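Local coordinates for HpcH/HpaI aldolase/citrate lyase family protein (Burkholderia cenocepacia, PDB 4MF4) that belongs to the HpcH/HpaI aldolase/citrate lyase family and folds as a TIM barrel, with six copies in its assembly, at residues T13-L16 / K17-R21; L34-D37 / S38-E41; C108-T111 / P112-A116; R237-E241 / A242-L246; S254-L257 / R258-Q262. All blocks are in the same frame, centred on the assembly; numbering follows the deposited sequence. Where two conformers were deposited one is given.

Contact 1. Residues T13-L16 / K17-R21; sequences TNSL and KQRLR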
loop_
_atom_site.group_PDB
_atom_site.type_symbol
_atom_site.label_atom_id
_atom_site.label_comp_id
_atom_site.label_asym_id
_atom_site.label_seq_id
_atom_site.Cartn_x
_atom_site.Cartn_y
_atom_site.Cartn_z
ATOM N N THR A 13 10.816 -22.888 -19.739
ATOM C CA THR A 13 11.476 -23.917 -18.939
ATOM C C THR A 13 12.024 -23.319 -17.649
ATOM O O THR A 13 12.600 -22.246 -17.665
ATOM C CB THR A 13 12.650 -24.507 -19.721
ATOM O OG1 THR A 13 12.228 -24.702 -21.063
ATOM C CG2 THR A 13 13.102 -25.833 -19.136
ATOM N N ASN A 14 11.775 -24.004 -16.540
ATOM C CA ASN A 14 12.413 -23.730 -15.261
ATOM C C ASN A 14 13.846 -24.278 -15.318
ATOM O O ASN A 14 14.062 -25.485 -15.223
ATOM C CB ASN A 14 11.619 -24.441 -14.159
ATOM C CG ASN A 14 12.171 -24.175 -12.787
ATOM O OD1 ASN A 14 13.303 -23.698 -12.656
ATOM N ND2 ASN A 14 11.357 -24.450 -11.747
ATOM N N SER A 15 14.801 -23.379 -15.499
ATOM C CA SER A 15 16.190 -23.751 -15.694
ATOM C C SER A 15 16.840 -24.160 -14.380
ATOM O O SER A 15 17.859 -24.872 -14.386
ATOM C CB SER A 15 16.973 -22.592 -16.328
ATOM O OG SER A 15 17.177 -21.513 -15.426
ATOM N N LEU A 16 16.272 -23.697 -13.258
ATOM C CA LEU A 16 16.785 -24.059 -11.945
ATOM C C LEU A 16 16.483 -25.519 -11.658
ATOM O O LEU A 16 17.350 -26.254 -11.154
ATOM C CB LEU A 16 16.216 -23.168 -10.837
ATOM C CG LEU A 16 16.882 -23.345 -9.481
ATOM C CD1 LEU A 16 18.335 -22.904 -9.527
ATOM C CD2 LEU A 16 16.143 -22.585 -8.385
ATOM N N LYS A 17 15.268 -25.953 -11.981
ATOM C CA LYS A 17 14.902 -27.359 -11.839
ATOM C C LYS A 17 15.793 -28.249 -12.704
ATOM O O LYS A 17 16.251 -29.309 -12.255
ATOM C CB LYS A 17 13.449 -27.613 -12.238
ATOM C CG LYS A 17 12.936 -28.975 -11.835
ATOM C CD LYS A 17 11.515 -29.243 -12.367
ATOM C CE LYS A 17 10.989 -30.625 -11.937
ATOM N NZ LYS A 17 9.516 -30.799 -12.176
ATOM N N GLN A 18 15.994 -27.820 -13.955
ATOM C CA GLN A 18 16.730 -28.628 -14.911
ATOM C C GLN A 18 18.179 -28.791 -14.429
ATOM O O GLN A 18 18.720 -29.903 -14.403
ATOM C CB GLN A 18 16.616 -28.006 -16.305
ATOM C CG GLN A 18 17.462 -28.658 -17.382
ATOM C CD GLN A 18 18.834 -28.002 -17.488
ATOM O OE1 GLN A 18 18.943 -26.796 -17.765
ATOM N NE2 GLN A 18 19.884 -28.780 -17.252
ATOM N N ARG A 19 18.805 -27.681 -14.050
ATOM C CA ARG A 19 20.163 -27.732 -13.508
ATOM C C ARG A 19 20.249 -28.556 -12.223
ATOM O O ARG A 19 21.162 -29.375 -12.087
ATOM C CB ARG A 19 20.719 -26.329 -13.295
ATOM C CG ARG A 19 21.080 -25.621 -14.597
ATOM C CD ARG A 19 21.432 -24.162 -14.351
ATOM N NE ARG A 19 20.270 -23.291 -14.293
ATOM C CZ ARG A 19 20.319 -22.036 -13.869
ATOM N NH1 ARG A 19 21.461 -21.547 -13.435
ATOM N NH2 ARG A 19 19.237 -21.288 -13.841
ATOM N N LEU A 20 19.298 -28.374 -11.302
ATOM C CA LEU A 20 19.272 -29.176 -10.046
ATOM C C LEU A 20 19.240 -30.691 -10.288
ATOM O O LEU A 20 19.949 -31.437 -9.600
ATOM C CB LEU A 20 18.089 -28.830 -9.154
ATOM C CG LEU A 20 18.139 -27.528 -8.348
ATOM C CD1 LEU A 20 16.760 -27.357 -7.776
ATOM C CD2 LEU A 20 19.194 -27.528 -7.251
ATOM N N ARG A 21 18.402 -31.128 -11.231
ATOM C CA ARG A 21 18.238 -32.554 -11.546
ATOM C C ARG A 21 19.352 -33.095 -12.441
ATOM O O ARG A 21 19.657 -34.272 -12.352
ATOM C CB ARG A 21 16.912 -32.831 -12.291
ATOM C CG ARG A 21 15.627 -32.731 -11.470
ATOM C CD ARG A 21 14.476 -33.183 -12.366
ATOM N NE ARG A 21 13.143 -33.128 -11.773
ATOM C CZ ARG A 21 12.655 -33.986 -10.868
ATOM N NH1 ARG A 21 13.400 -34.989 -10.391
ATOM N NH2 ARG A 21 11.400 -33.826 -10.412
#

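Contact 2. Residues L34-D37 / S38-E41; sequences LGSD and SAAE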
loop_
_atom_site.group_PDB
_atom_site.type_symbol
_atom_site.label_atom_id
_atom_site.label_comp_id
_atom_site.label_asym_id
_atom_site.label_seq_id
_atom_site.Cartn_x
_atom_site.Cartn_y
_atom_site.Cartn_z
ATOM N N LEU A 34 14.331 -8.158 2.798
ATOM C CA LEU A 34 13.964 -6.755 2.977
ATOM C C LEU A 34 12.548 -6.429 2.498
ATOM O O LEU A 34 11.968 -5.408 2.922
ATOM C CB LEU A 34 14.976 -5.816 2.278
ATOM C CG LEU A 34 16.402 -5.675 2.832
ATOM C CD1 LEU A 34 17.268 -4.967 1.771
ATOM C CD2 LEU A 34 16.341 -4.916 4.150
ATOM N N GLY A 35 11.958 -7.274 1.666
ATOM C CA GLY A 35 10.586 -7.039 1.212
ATOM C C GLY A 35 10.395 -5.880 0.253
ATOM O O GLY A 35 9.310 -5.289 0.178
ATOM N N SER A 36 11.442 -5.580 -0.505
ATOM C CA SER A 36 11.549 -4.356 -1.291
ATOM C C SER A 36 11.579 -4.688 -2.772
ATOM O O SER A 36 12.432 -5.462 -3.198
ATOM C CB SER A 36 12.893 -3.653 -0.912
ATOM O OG SER A 36 13.203 -2.590 -1.833
ATOM N N ASP A 37 10.684 -4.097 -3.558
ATOM C CA ASP A 37 10.685 -4.313 -5.039
ATOM C C ASP A 37 11.963 -3.766 -5.691
ATOM O O ASP A 37 12.574 -4.396 -6.537
ATOM C CB ASP A 37 9.464 -3.660 -5.719
ATOM C CG ASP A 37 8.149 -4.260 -5.299
ATOM O OD1 ASP A 37 8.108 -5.378 -4.721
ATOM O OD2 ASP A 37 7.133 -3.589 -5.571
ATOM N N SER A 38 12.371 -2.576 -5.267
ATOM C CA SER A 38 13.573 -1.964 -5.814
ATOM C C SER A 38 14.807 -2.800 -5.477
ATOM O O SER A 38 15.659 -2.991 -6.327
ATOM C CB SER A 38 13.708 -0.514 -5.321
ATOM O OG SER A 38 13.457 -0.428 -3.932
ATOM N N ALA A 39 14.866 -3.341 -4.261
ATOM C CA ALA A 39 16.001 -4.164 -3.842
ATOM C C ALA A 39 16.049 -5.441 -4.655
ATOM O O ALA A 39 17.133 -5.866 -5.060
ATOM C CB ALA A 39 15.969 -4.509 -2.363
ATOM N N ALA A 40 14.881 -6.029 -4.904
ATOM C CA ALA A 40 14.795 -7.286 -5.682
ATOM C C ALA A 40 15.228 -7.042 -7.128
ATOM O O ALA A 40 15.953 -7.881 -7.737
ATOM C CB ALA A 40 13.377 -7.838 -5.661
ATOM N N GLU A 41 14.760 -5.937 -7.690
ATOM C CA GLU A 41 15.122 -5.588 -9.058
ATOM C C GLU A 41 16.605 -5.273 -9.149
ATOM O O GLU A 41 17.310 -5.811 -10.030
ATOM C CB GLU A 41 14.316 -4.420 -9.627
ATOM C CG GLU A 41 14.560 -4.291 -11.120
ATOM C CD GLU A 41 13.712 -3.285 -11.833
ATOM O OE1 GLU A 41 12.893 -2.563 -11.204
ATOM O OE2 GLU A 41 13.880 -3.231 -13.086
#

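Contact 3. Residues C108-T111 / P112-A116; sequences CIET and PDDAA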
loop_
_atom_site.group_PDB
_atom_site.type_symbol
_atom_site.label_atom_id
_atom_site.label_comp_id
_atom_site.label_asym_id
_atom_site.label_seq_id
_atom_site.Cartn_x
_atom_site.Cartn_y
_atom_site.Cartn_z
ATOM N N CYS A 108 10.501 -26.948 7.582
ATOM C CA CYS A 108 10.009 -27.955 8.523
ATOM C C CYS A 108 9.524 -29.264 7.878
ATOM O O CYS A 108 8.411 -29.705 8.176
ATOM C CB CYS A 108 8.771 -27.409 9.286
ATOM S SG CYS A 108 8.864 -25.797 10.100
ATOM N N ILE A 109 10.314 -29.898 7.023
ATOM C CA ILE A 109 9.876 -31.182 6.447
ATOM C C ILE A 109 10.582 -32.272 7.265
ATOM O O ILE A 109 11.811 -32.336 7.254
ATOM C CB ILE A 109 10.250 -31.310 4.954
ATOM C CG1 ILE A 109 9.473 -30.302 4.091
ATOM C CG2 ILE A 109 10.049 -32.732 4.454
ATOM C CD1 ILE A 109 7.987 -30.539 3.975
ATOM N N GLU A 110 9.818 -33.119 7.947
ATOM C CA GLU A 110 10.406 -34.083 8.875
ATOM C C GLU A 110 10.223 -35.544 8.542
ATOM O O GLU A 110 10.931 -36.387 9.092
ATOM C CB GLU A 110 9.817 -33.839 10.241
ATOM C CG GLU A 110 10.000 -32.407 10.674
ATOM C CD GLU A 110 9.707 -32.243 12.144
ATOM O OE1 GLU A 110 10.648 -32.056 12.929
ATOM O OE2 GLU A 110 8.517 -32.361 12.505
ATOM N N THR A 111 9.257 -35.860 7.680
ATOM C CA THR A 111 8.992 -37.238 7.295
ATOM C C THR A 111 8.795 -37.367 5.791
ATOM O O THR A 111 8.522 -36.401 5.117
ATOM C CB THR A 111 7.708 -37.742 7.970
ATOM O OG1 THR A 111 6.605 -36.966 7.503
ATOM C CG2 THR A 111 7.797 -37.592 9.519
ATOM N N PRO A 112 8.908 -38.587 5.262
ATOM C CA PRO A 112 8.674 -38.693 3.862
ATOM C C PRO A 112 7.203 -38.395 3.551
ATOM O O PRO A 112 6.943 -37.897 2.493
ATOM C CB PRO A 112 9.070 -40.144 3.530
ATOM C CG PRO A 112 9.158 -40.858 4.820
ATOM C CD PRO A 112 9.487 -39.812 5.837
ATOM N N ASP A 113 6.272 -38.656 4.471
ATOM C CA ASP A 113 4.853 -38.209 4.273
ATOM C C ASP A 113 4.717 -36.707 4.133
ATOM O O ASP A 113 4.011 -36.273 3.279
ATOM C CB ASP A 113 3.899 -38.712 5.365
ATOM C CG ASP A 113 3.566 -40.172 5.191
ATOM O OD1 ASP A 113 4.043 -40.760 4.198
ATOM O OD2 ASP A 113 2.832 -40.747 6.029
ATOM N N ASP A 114 5.409 -35.928 4.945
ATOM C CA ASP A 114 5.423 -34.485 4.779
ATOM C C ASP A 114 5.910 -34.081 3.376
ATOM O O ASP A 114 5.361 -33.205 2.761
ATOM C CB ASP A 114 6.409 -33.821 5.783
ATOM C CG ASP A 114 5.956 -33.897 7.250
ATOM O OD1 ASP A 114 4.807 -34.265 7.537
ATOM O OD2 ASP A 114 6.795 -33.619 8.111
ATOM N N ALA A 115 7.015 -34.675 2.936
ATOM C CA ALA A 115 7.631 -34.366 1.638
ATOM C C ALA A 115 6.684 -34.719 0.490
ATOM O O ALA A 115 6.462 -33.905 -0.418
ATOM C CB ALA A 115 8.949 -35.137 1.490
ATOM N N ALA A 116 6.113 -35.924 0.545
ATOM C CA ALA A 116 5.107 -36.351 -0.447
ATOM C C ALA A 116 3.887 -35.405 -0.486
ATOM O O ALA A 116 3.395 -35.090 -1.546
ATOM C CB ALA A 116 4.638 -37.774 -0.147
#

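Contact 4. Residues R237-E241 / A242-L246; sequences RQYRE and AGYRL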
loop_
_atom_site.group_PDB
_atom_site.type_symbol
_atom_site.label_atom_id
_atom_site.label_comp_id
_atom_site.label_asym_id
_atom_site.label_seq_id
_atom_site.Cartn_x
_atom_site.Cartn_y
_atom_site.Cartn_z
ATOM N N ARG A 237 32.215 -21.282 0.810
ATOM C CA ARG A 237 33.320 -22.008 0.137
ATOM C C ARG A 237 33.532 -23.393 0.748
ATOM O O ARG A 237 33.743 -24.342 0.015
ATOM C CB ARG A 237 34.656 -21.231 0.170
ATOM C CG ARG A 237 34.620 -19.927 -0.628
ATOM C CD ARG A 237 35.919 -19.121 -0.507
ATOM N NE ARG A 237 37.023 -19.882 -1.070
ATOM C CZ ARG A 237 37.244 -20.040 -2.379
ATOM N NH1 ARG A 237 36.459 -19.463 -3.297
ATOM N NH2 ARG A 237 38.286 -20.776 -2.786
ATOM N N GLN A 238 33.453 -23.524 2.066
ATOM C CA GLN A 238 33.577 -24.852 2.684
ATOM C C GLN A 238 32.460 -25.741 2.152
ATOM O O GLN A 238 32.681 -26.925 1.818
ATOM C CB GLN A 238 33.470 -24.835 4.205
ATOM C CG GLN A 238 34.494 -23.993 4.941
ATOM C CD GLN A 238 34.140 -23.765 6.414
ATOM O OE1 GLN A 238 32.979 -23.825 6.824
ATOM N NE2 GLN A 238 35.156 -23.503 7.216
ATOM N N TYR A 239 31.247 -25.184 2.082
ATOM C CA TYR A 239 30.126 -25.974 1.606
ATOM C C TYR A 239 30.286 -26.344 0.121
ATOM O O TYR A 239 30.045 -27.493 -0.292
ATOM C CB TYR A 239 28.817 -25.255 1.908
ATOM C CG TYR A 239 28.556 -24.907 3.356
ATOM C CD1 TYR A 239 28.996 -25.706 4.413
ATOM C CD2 TYR A 239 27.783 -23.786 3.673
ATOM C CE1 TYR A 239 28.728 -25.347 5.751
ATOM C CE2 TYR A 239 27.496 -23.435 4.990
ATOM C CZ TYR A 239 27.963 -24.211 6.021
ATOM O OH TYR A 239 27.635 -23.804 7.306
ATOM N N ARG A 240 30.711 -25.396 -0.700
ATOM C CA ARG A 240 31.020 -25.726 -2.091
ATOM C C ARG A 240 32.020 -26.901 -2.182
ATOM O O ARG A 240 31.829 -27.840 -2.962
ATOM C CB ARG A 240 31.595 -24.526 -2.830
ATOM C CG ARG A 240 32.074 -24.854 -4.235
ATOM C CD ARG A 240 32.701 -23.667 -4.950
ATOM N NE ARG A 240 34.000 -23.299 -4.389
ATOM C CZ ARG A 240 34.966 -22.656 -5.044
ATOM N NH1 ARG A 240 34.825 -22.294 -6.324
ATOM N NH2 ARG A 240 36.098 -22.378 -4.401
ATOM N N GLU A 241 33.079 -26.818 -1.396
ATOM C CA GLU A 241 34.145 -27.848 -1.393
ATOM C C GLU A 241 33.612 -29.218 -0.932
ATOM O O GLU A 241 34.030 -30.261 -1.421
ATOM C CB GLU A 241 35.315 -27.381 -0.505
ATOM C CG GLU A 241 36.341 -26.537 -1.254
ATOM C CD GLU A 241 36.751 -25.272 -0.524
ATOM O OE1 GLU A 241 36.979 -25.331 0.708
ATOM O OE2 GLU A 241 36.846 -24.202 -1.190
ATOM N N ALA A 242 32.665 -29.207 -0.005
ATOM C CA ALA A 242 32.088 -30.435 0.496
ATOM C C ALA A 242 31.093 -31.092 -0.469
ATOM O O ALA A 242 30.771 -32.256 -0.301
ATOM C CB ALA A 242 31.436 -30.212 1.871
ATOM N N GLY A 243 30.588 -30.359 -1.453
ATOM C CA GLY A 243 29.695 -30.923 -2.452
ATOM C C GLY A 243 28.246 -30.459 -2.418
ATOM O O GLY A 243 27.410 -30.994 -3.126
ATOM N N TYR A 244 27.929 -29.513 -1.539
ATOM C CA TYR A 244 26.660 -28.854 -1.629
ATOM C C TYR A 244 26.579 -28.129 -2.987
ATOM O O TYR A 244 27.568 -27.537 -3.441
ATOM C CB TYR A 244 26.502 -27.810 -0.530
ATOM C CG TYR A 244 26.326 -28.370 0.855
ATOM C CD1 TYR A 244 25.042 -28.667 1.372
ATOM C CD2 TYR A 244 27.438 -28.625 1.652
ATOM C CE1 TYR A 244 24.888 -29.207 2.655
ATOM C CE2 TYR A 244 27.290 -29.131 2.924
ATOM C CZ TYR A 244 26.022 -29.429 3.418
ATOM O OH TYR A 244 25.926 -29.924 4.695
ATOM N N ARG A 245 25.395 -28.140 -3.590
ATOM C CA ARG A 245 25.135 -27.457 -4.873
ATOM C C ARG A 245 24.308 -26.141 -4.768
ATOM O O ARG A 245 24.724 -25.072 -5.297
ATOM C CB ARG A 245 24.505 -28.434 -5.822
ATOM C CG ARG A 245 25.510 -29.514 -6.242
ATOM C CD ARG A 245 24.959 -30.353 -7.334
ATOM N NE ARG A 245 24.753 -29.500 -8.504
ATOM C CZ ARG A 245 23.718 -29.583 -9.321
ATOM N NH1 ARG A 245 22.754 -30.481 -9.115
ATOM N NH2 ARG A 245 23.629 -28.738 -10.322
ATOM N N LEU A 246 23.202 -26.157 -4.026
ATOM C CA LEU A 246 22.363 -24.949 -3.937
ATOM C C LEU A 246 22.741 -24.151 -2.705
ATOM O O LEU A 246 22.209 -24.365 -1.580
ATOM C CB LEU A 246 20.895 -25.333 -3.909
ATOM C CG LEU A 246 19.923 -24.175 -4.080
ATOM C CD1 LEU A 246 19.629 -23.932 -5.557
ATOM C CD2 LEU A 246 18.642 -24.419 -3.347
HETATM O O HOH W 1 29.720 -28.106 -4.715
#

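Contact 5. Residues S254-L257 / R258-Q262; sequences SWLL and RATRQ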
loop_
_atom_site.group_PDB
_atom_site.type_symbol
_atom_site.label_atom_id
_atom_site.label_comp_id
_atom_site.label_asym_id
_atom_site.label_seq_id
_atom_site.Cartn_x
_atom_site.Cartn_y
_atom_site.Cartn_z
ATOM N N SER A 254 21.732 -8.640 5.544
ATOM C CA SER A 254 23.020 -8.904 6.178
ATOM C C SER A 254 24.176 -8.235 5.408
ATOM O O SER A 254 25.080 -7.607 5.984
ATOM C CB SER A 254 23.230 -10.416 6.286
ATOM O OG SER A 254 22.142 -11.004 7.006
ATOM N N TRP A 255 24.156 -8.371 4.092
ATOM C CA TRP A 255 25.200 -7.710 3.268
ATOM C C TRP A 255 25.124 -6.197 3.347
ATOM O O TRP A 255 26.169 -5.537 3.413
ATOM C CB TRP A 255 25.121 -8.149 1.805
ATOM C CG TRP A 255 25.582 -9.609 1.668
ATOM C CD1 TRP A 255 24.842 -10.674 1.241
ATOM C CD2 TRP A 255 26.891 -10.114 1.921
ATOM N NE1 TRP A 255 25.596 -11.814 1.253
ATOM C CE2 TRP A 255 26.854 -11.501 1.683
ATOM C CE3 TRP A 255 28.077 -9.535 2.394
ATOM C CZ2 TRP A 255 27.946 -12.311 1.851
ATOM C CZ3 TRP A 255 29.186 -10.348 2.542
ATOM C CH2 TRP A 255 29.104 -11.730 2.300
ATOM N N LEU A 256 23.895 -5.675 3.365
ATOM C CA LEU A 256 23.670 -4.248 3.479
ATOM C C LEU A 256 24.261 -3.656 4.741
ATOM O O LEU A 256 24.948 -2.631 4.693
ATOM C CB LEU A 256 22.155 -3.938 3.420
ATOM C CG LEU A 256 21.739 -2.492 3.601
ATOM C CD1 LEU A 256 22.324 -1.590 2.543
ATOM C CD2 LEU A 256 20.235 -2.372 3.587
ATOM N N LEU A 257 24.015 -4.312 5.875
ATOM C CA LEU A 257 24.589 -3.885 7.138
ATOM C C LEU A 257 26.108 -4.053 7.158
ATOM O O LEU A 257 26.844 -3.136 7.553
ATOM C CB LEU A 257 23.970 -4.669 8.302
ATOM C CG LEU A 257 22.630 -4.100 8.715
ATOM C CD1 LEU A 257 21.797 -5.113 9.483
ATOM C CD2 LEU A 257 22.815 -2.805 9.514
ATOM N N ARG A 258 26.591 -5.196 6.728
ATOM C CA ARG A 258 28.028 -5.431 6.812
ATOM C C ARG A 258 28.803 -4.380 5.983
ATOM O O ARG A 258 29.742 -3.749 6.488
ATOM C CB ARG A 258 28.375 -6.877 6.414
ATOM C CG ARG A 258 29.875 -7.213 6.486
ATOM C CD ARG A 258 30.127 -8.601 5.889
ATOM N NE ARG A 258 31.514 -9.073 5.908
ATOM C CZ ARG A 258 32.076 -9.736 6.927
ATOM N NH1 ARG A 258 31.421 -9.953 8.063
ATOM N NH2 ARG A 258 33.321 -10.167 6.824
ATOM N N ALA A 259 28.396 -4.190 4.729
ATOM C CA ALA A 259 29.066 -3.290 3.828
ATOM C C ALA A 259 28.996 -1.830 4.230
ATOM O O ALA A 259 30.017 -1.107 4.114
ATOM C CB ALA A 259 28.521 -3.454 2.432
ATOM N N THR A 260 27.818 -1.369 4.663
ATOM C CA THR A 260 27.691 0.021 5.167
ATOM C C THR A 260 28.492 0.223 6.442
ATOM O O THR A 260 29.137 1.228 6.607
ATOM C CB THR A 260 26.203 0.489 5.378
ATOM O OG1 THR A 260 25.496 -0.399 6.255
ATOM C CG2 THR A 260 25.483 0.522 4.047
ATOM N N ARG A 261 28.469 -0.740 7.365
ATOM C CA ARG A 261 29.248 -0.575 8.558
ATOM C C ARG A 261 30.793 -0.556 8.253
ATOM O O ARG A 261 31.539 0.270 8.795
ATOM C CB ARG A 261 28.896 -1.666 9.568
ATOM C CG ARG A 261 27.532 -1.501 10.217
ATOM C CD ARG A 261 27.358 -2.477 11.392
ATOM N NE ARG A 261 28.122 -1.962 12.528
ATOM C CZ ARG A 261 29.280 -2.448 12.961
ATOM N NH1 ARG A 261 29.818 -3.542 12.412
ATOM N NH2 ARG A 261 29.906 -1.850 13.984
ATOM N N GLN A 262 31.217 -1.430 7.347
ATOM C CA GLN A 262 32.614 -1.489 6.894
ATOM C C GLN A 262 33.073 -0.168 6.243
ATOM O O GLN A 262 34.140 0.363 6.553
ATOM C CB GLN A 262 32.827 -2.697 5.950
ATOM C CG GLN A 262 34.212 -2.834 5.349
ATOM C CD GLN A 262 35.326 -3.031 6.380
ATOM O OE1 GLN A 262 35.096 -3.534 7.482
ATOM N NE2 GLN A 262 36.543 -2.679 6.002
#

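Contact 1. Residues T13-L16 / K17-R21
In the conformer described here, one of two modelled, the guanidinium of Arg19 meets Ser15 at its edge: Ser15 OG sits near the guanidinium plane beside NH2, at 2.6 Å, while Leu16 N lies oblique to the group. NE bonds to the carbonyl of the same serine, with Arg19 NE 2.9 Å from Ser15 O, so the arginine holds Ser15 side-on through two nitrogens, one on the backbone oxygen and one on the hydroxyl. In this position the bend at chi3 (-84°) brings the guanidinium back beside Ser15. Ser15 O is then held twice, since Arg19 N also donates to it at 3.0 Å; the two donors come from opposite faces of the carbonyl plane. The amide of Asn14 is the second flat group. Asn14 is the N-cap of helix 15-22, and its OD1 takes the N-H of Lys17 at 3.1 Å in a nearly straight bond (167°), the donor standing well above the amide plane. A weak bond from Leu16 N reaches the same OD1. The Lys17 side chain crosses Asn14 at about a right angle, its CB 3.7 Å from Asn14 CG, and runs out extended to the carbonyls of Ala157 and Val159. Asn14 ND2 meanwhile donates to Gln158 O and Thr103 OG1, which fixes the turn of the amide and leaves OD1 for the helix. Ser15 OG has Glu80 as a further partner, so a carboxylate stands close to the Arg19-Ser15 pair and would tend to stabilise the positive charge there, while the cap satisfies N-H groups of the first turn.

Contact 2. Residues L34-D37 / S38-E41
Hydrogen bonding between Ser36 and Ala39 starts helix 37-43. Ser36 is the N-cap: its OG accepts from Ala39 N at 3.0 Å with an N-H...O angle of 157°. The hydroxyl is brought over the first turn because OG stands anti to the backbone N (chi1 168°). Regular helical bonds follow at once, Ala40 N to Ser36 O at 3.0 Å and Glu41 N to Asp37 O at 2.9 Å. Apolar packing is slight but close to the cap. The methyl of Ala39 lies against the capping side chain, with Ala39 CB 3.5 Å from Ser36 CB, and Leu34 CD1 touches the same methyl from the loop at 4.4 Å. Contacts with other chains make up the third kind. In the conformer described, Ser38 OG bonds to Leu34 O of the second subunit, and Leu34 O receives the equivalent bond in return; Ser36 also packs on Ser36 of that subunit. Glu41 forms salt bridges through OE1 with Arg70 and Arg141 of the third subunit. The cap satisfies an amide of the first turn, while the paired arginines, which probably keep Glu41 ionised, and in this conformer the serine bonds, tie this helix start to neighbouring subunits.

Contact 3. Residues C108-T111 / P112-A116
Thr111 and Asp114 form a capping box at the start of helix 112-121, where the loop after strand 103-106 of the barrel turns into helix. From CB outward, Asp114 meets the loop with each atom. Its CB lies 3.4 Å from Thr111 O, and CG, set anti to the carbonyl carbon by chi1 of -69°, comes near Thr111 OG1. The carboxylate is thereby turned back over the turn that precedes the helix. OD1 is 3.2 Å from Thr111 OG1, without the angle of a hydrogen bond, and has a long, weak ion pair with Arg88. OD2 accepts from Glu110 N at 3.1 Å on its anti lone pair and, more weakly, from Thr111 N. The other half of the box runs the opposite way: Thr111 OG1 accepts from Asp114 N. Behind this polar exchange, Ile109 and Asp114 slide past each other in opposite directions, and Ile109 CG2 rests 4.0 Å from the methyl CB of Ala115. Glu110 turns its own carboxylate to Arg169 in a salt bridge. The first full helical bond is Ala115 N to Thr111 O, at 3.2 Å, and the cap itself closes on an N-H of Asp114 that points almost straight at Thr111 OG1, 3.0 Å away with an angle of 165°.

Contact 4. Residues R237-E241 / A242-L246
Gln238 begins the contact from the last turns of helix 233-242, its carbonyl oxygen taking the N-H of Ala242 at 2.9 Å; the methyl of Ala242 lies over the same oxygen. Tyr239 follows and carries most of the side-chain packing. Its carbonyl is the acceptor for Tyr244 N, with Tyr239 O and Tyr244 N 3.2 Å apart, and Gly243 N adds a weak bond to it. Tyr239 O also lies at the edge of the Tyr244 ring, in its plane, 3.4 Å from CD2. On the side-chain level Tyr239 CB touches Tyr244 CD2 at 3.7 Å, and the two rings are oblique to each other, their centroids 5.5 Å apart and their planes at 62°. In both tyrosines CG lies anti to the carbonyl carbon, and both side chains reach strand 225-230, where each packs on Ile228. Arg240 comes next. Its carbonyl accepts from Gly243 N at 3.2 Å, the donor standing well above the carbonyl plane, and one water donates both to Arg240 O, at 2.8 Å, and to Tyr244 O, bridging the last turn to the departing chain. The guanidinium of Arg240 instead reaches Ser269 O of the second subunit. Glu241, the last residue of the segment, turns its side chain away. Gly243 then leaves the helix with a positive phi of 111°, and the 6→1 bond from Tyr244 N to Tyr239 O, together with the 5→2 bond from Gly243 N to Arg240 O, defines a Schellman motif, here ending the helix that leads into barrel strand 246-251.

Contact 5. Residues S254-L257 / R258-Q262
Trp255 overlaps Arg258 along one side of a helical turn: CZ3 of the indole lies 3.9 Å from CD of the arginine, and the two side chains run side by side in the same direction. Ring and guanidinium planes are almost perpendicular, at 84°, and the approach is oblique, so the contact rests on the aliphatic part of the arginine. Arg258 reaches there with CG anti to the backbone N (chi1 -180°) and a chain extended as far as NE. The indole N-H points elsewhere, donating from NE1 to Val249 O of the barrel strand before the helix. On another face of the same helix, Leu256 and Thr260 make the other pair. Thr260 OG1 donates to Leu256 O at 2.8 Å, and Thr260 N donates to the same oxygen at 3.1 Å, so two donors of one residue hold a single carbonyl. The threonine hydroxyl comes back to that carbonyl because OG1 stands between the backbone N and carbonyl carbon (chi1 56°), and the methyl CG2 is left to meet Leu256 CD1 at 4.1 Å. Several of the same residues face the second subunit: Leu256 and Thr260 pack on its Leu43, Trp255 on its Ala263, and Ala259 on its own counterpart. On another side, Leu257 packs on Phe145 of the fourth subunit. The arrangement is that of i to i+3 and i to i+4 pairing on an alpha helix, here helix 252-268, which follows the last strand of the TIM barrel and packs against neighbouring subunits.

In the fold
The five contacts lie on helices around one closed eight-stranded parallel barrel. Contacts 1 and 4 meet directly, although their centres are 19 Å apart: Arg245 NH2 donates to Arg19 O, and Leu20 CD2 packs on Leu246 CD1 at 4.0 Å, joining the N-terminal helix to the start of the last strand. Contacts 2 and 5 lie on the same side of the chain's centre, their nearest atoms about 4 Å apart but not touching. Contact 3 is on the opposite side from both, with centres 31 Å from contact 2 and 36 Å from contact 5. Contacts 2, 4 and 5 all touch the second subunit, whereas contact 1 meets no other chain.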